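Local structure of beta-ketoacyl synthase (Burkholderia phymatum, 4EWG) at residues Glu260-Gly265 with Glu290-Asp295. The protein probably catalyses the condensation step of fatty-acid chain elongation, as a 3-oxoacyl-[acyl-carrier-protein] synthase of the thiolase-like superfamily. Residues are numbered along the deposited sequence; the frame is centred on the assembly and turned at random.
Sequences EIVGFG and EDAKLD
Asp291, at the C-terminal end of helix 278-291, takes the backbone N-H of Phe264 in a hydrogen bond, with Phe264 N 2.9 Å from Asp291 OD2. The acceptor is the anti lone pair of OD2, turned away from OD1, and the angle at the hydrogen is 152°. With CG anti to the backbone N (chi1 -174°), the carboxylate extends from the helix end to the strand; Asp291 OD2 also lies 3.3 Å from Gly263 CA. The tight part is here and at the neighbouring Ala292, whose CA makes a CA-H...O contact of 3.2 Å with Val262 O, while its CB sits 3.4 Å from that same oxygen. Gly263 brings the backbones close, its CA 4.5 Å from Ala292 CA. The side chain of Val262 packs more loosely, its CG2 4.1 Å from Ala292 CB, and after Ala292 the chain leaves the contact at exposed Lys293, which ends the helix in a Schellman motif. Ile407 of strand 402-409, the antiparallel neighbour of strand 259-268 in the mixed sheet, is hydrogen-bonded to the backbones of both Val262 and Gly263, a classic beta bulge where Ala292 approaches. Tyr391 of strand 391-398 touches both Val262 and Leu294, whereas Tyr179 of helix 170-183 packs on Phe264 and Asp291. Asp291 OD1 forms a salt bridge with Lys186 of the second subunit, so one carboxylate links the helix end, strand 259-268 and the dimer partner.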
ATOM      1  N   GLU A 260      22.427   6.058  -9.896  1.00 18.92           N
ATOM      2  CA  GLU A 260      21.433   5.509 -10.812  1.00 18.74           C
ATOM      3  C   GLU A 260      20.922   4.222 -10.191  1.00 18.74           C
ATOM      4  O   GLU A 260      21.699   3.459  -9.617  1.00 19.04           O
ATOM      5  CB  GLU A 260      22.043   5.224 -12.198  1.00 19.21           C
ATOM      6  CG  GLU A 260      21.114   4.481 -13.141  1.00 19.35           C
ATOM      7  CD  GLU A 260      21.658   4.330 -14.558  1.00 20.02           C
ATOM      8  OE1 GLU A 260      22.884   4.483 -14.778  1.00 20.99           O
ATOM      9  OE2 GLU A 260      20.852   4.050 -15.456  1.00 19.83           O
ATOM     10  N   ILE A 261      19.624   3.978 -10.315  1.00 18.43           N
ATOM     11  CA  ILE A 261      19.039   2.733  -9.840  1.00 17.96           C
ATOM     12  C   ILE A 261      19.049   1.806 -10.996  1.00 18.38           C
ATOM     13  O   ILE A 261      18.493   2.154 -12.070  1.00 19.14           O
ATOM     14  CB  ILE A 261      17.579   2.886  -9.405  1.00 17.71           C
ATOM     15  CG1 ILE A 261      17.433   3.997  -8.378  1.00 17.81           C
ATOM     16  CG2 ILE A 261      17.044   1.554  -8.853  1.00 17.22           C
ATOM     17  CD1 ILE A 261      15.970   4.258  -8.035  1.00 17.92           C
ATOM     18  N   VAL A 262      19.684   0.643 -10.824  1.00 18.23           N
ATOM     19  CA  VAL A 262      19.859  -0.282 -11.951  1.00 18.44           C
ATOM     20  C   VAL A 262      19.153  -1.616 -11.781  1.00 18.53           C
ATOM     21  O   VAL A 262      18.917  -2.309 -12.766  1.00 20.30           O
ATOM     22  CB  VAL A 262      21.356  -0.498 -12.310  1.00 19.28           C
ATOM     23  CG1 VAL A 262      21.938   0.774 -12.977  1.00 18.96           C
ATOM     24  CG2 VAL A 262      22.186  -0.894 -11.094  1.00 19.03           C
ATOM     25  N   GLY A 263      18.766  -1.979 -10.559  1.00 17.57           N
ATOM     26  CA  GLY A 263      17.983  -3.186 -10.349  1.00 16.89           C
ATOM     27  C   GLY A 263      17.111  -3.186  -9.129  1.00 16.08           C
ATOM     28  O   GLY A 263      17.426  -2.570  -8.094  1.00 16.26           O
ATOM     29  N   PHE A 264      15.991  -3.879  -9.239  1.00 15.73           N
ATOM     30  CA  PHE A 264      15.104  -4.063  -8.119  1.00 15.42           C
ATOM     31  C   PHE A 264      14.539  -5.456  -8.159  1.00 15.74           C
ATOM     32  O   PHE A 264      14.004  -5.863  -9.171  1.00 16.88           O
ATOM     33  CB  PHE A 264      13.979  -3.031  -8.176  1.00 14.75           C
ATOM     34  CG  PHE A 264      12.907  -3.238  -7.159  1.00 13.99           C
ATOM     35  CD1 PHE A 264      13.207  -3.262  -5.811  1.00 13.72           C
ATOM     36  CD2 PHE A 264      11.570  -3.361  -7.550  1.00 13.89           C
ATOM     37  CE1 PHE A 264      12.210  -3.434  -4.866  1.00 13.44           C
ATOM     38  CE2 PHE A 264      10.571  -3.503  -6.604  1.00 13.55           C
ATOM     39  CZ  PHE A 264      10.893  -3.559  -5.261  1.00 13.17           C
ATOM     40  N   GLY A 265      14.674  -6.184  -7.065  1.00 15.98           N
ATOM     41  CA  GLY A 265      14.106  -7.533  -6.949  1.00 16.51           C
ATOM     42  C   GLY A 265      13.149  -7.549  -5.757  1.00 16.02           C
ATOM     43  O   GLY A 265      13.444  -6.965  -4.710  1.00 16.18           O
ATOM     44  N   GLU A 290      19.577  -9.937 -11.865  1.00 20.23           N
ATOM     45  CA  GLU A 290      19.023 -10.207 -13.195  1.00 21.19           C
ATOM     46  C   GLU A 290      18.401  -8.945 -13.819  1.00 20.66           C
ATOM     47  O   GLU A 290      18.580  -8.685 -14.990  1.00 20.63           O
ATOM     48  CB  GLU A 290      17.999 -11.359 -13.142  1.00 22.06           C
ATOM     49  CG  GLU A 290      18.604 -12.736 -12.857  1.00 23.22           C
ATOM     50  CD  GLU A 290      17.563 -13.828 -12.645  1.00 24.62           C
ATOM     51  OE1 GLU A 290      16.355 -13.518 -12.597  1.00 26.26           O
ATOM     52  OE2 GLU A 290      17.949 -15.021 -12.546  1.00 26.31           O
ATOM     53  N   ASP A 291      17.699  -8.145 -13.016  1.00 20.16           N
ATOM     54  CA  ASP A 291      17.096  -6.910 -13.483  1.00 19.55           C
ATOM     55  C   ASP A 291      18.195  -5.943 -13.920  1.00 19.74           C
ATOM     56  O   ASP A 291      18.028  -5.221 -14.911  1.00 19.06           O
ATOM     57  CB  ASP A 291      16.235  -6.303 -12.368  1.00 19.50           C
ATOM     58  CG  ASP A 291      15.444  -5.084 -12.816  1.00 19.33           C
ATOM     59  OD1 ASP A 291      14.998  -5.044 -13.970  1.00 21.05           O
ATOM     60  OD2 ASP A 291      15.279  -4.168 -12.026  1.00 18.37           O
ATOM     61  N   ALA A 292      19.319  -5.938 -13.204  1.00 19.83           N
ATOM     62  CA  ALA A 292      20.456  -5.048 -13.553  1.00 20.18           C
ATOM     63  C   ALA A 292      21.370  -5.650 -14.644  1.00 21.97           C
ATOM     64  O   ALA A 292      22.341  -4.996 -15.071  1.00 23.19           O
ATOM     65  CB  ALA A 292      21.264  -4.732 -12.311  1.00 19.40           C
ATOM     66  N   LYS A 293      21.080  -6.887 -15.078  1.00 22.51           N
ATOM     67  CA  LYS A 293      21.936  -7.638 -16.001  1.00 23.45           C
ATOM     68  C   LYS A 293      23.414  -7.650 -15.505  1.00 24.34           C
ATOM     69  O   LYS A 293      24.348  -7.437 -16.257  1.00 23.98           O
ATOM     70  CB  LYS A 293      21.761  -7.125 -17.451  1.00 23.78           C
ATOM     71  N   LEU A 294      23.579  -7.930 -14.202  1.00 24.81           N
ATOM     72  CA  LEU A 294      24.888  -7.980 -13.538  1.00 25.29           C
ATOM     73  C   LEU A 294      25.115  -9.334 -12.925  1.00 26.16           C
ATOM     74  O   LEU A 294      24.173 -10.002 -12.510  1.00 25.83           O
ATOM     75  CB  LEU A 294      24.953  -6.964 -12.401  1.00 24.38           C
ATOM     76  CG  LEU A 294      24.985  -5.486 -12.757  1.00 24.18           C
ATOM     77  CD1 LEU A 294      24.831  -4.599 -11.530  1.00 22.22           C
ATOM     78  CD2 LEU A 294      26.305  -5.242 -13.510  1.00 24.52           C
ATOM     79  N   ASP A 295      26.376  -9.736 -12.871  1.00 27.60           N
ATOM     80  CA  ASP A 295      26.781 -10.897 -12.101  1.00 28.11           C
ATOM     81  C   ASP A 295      27.021 -10.468 -10.667  1.00 26.49           C
ATOM     82  O   ASP A 295      27.336  -9.292 -10.376  1.00 26.24           O
ATOM     83  CB  ASP A 295      28.038 -11.551 -12.680  1.00 31.20           C
ATOM     84  CG  ASP A 295      27.786 -12.206 -14.029  1.00 33.99           C
ATOM     85  OD1 ASP A 295      26.899 -13.093 -14.111  1.00 37.11           O
ATOM     86  OD2 ASP A 295      28.488 -11.860 -15.003  1.00 36.78           O
TER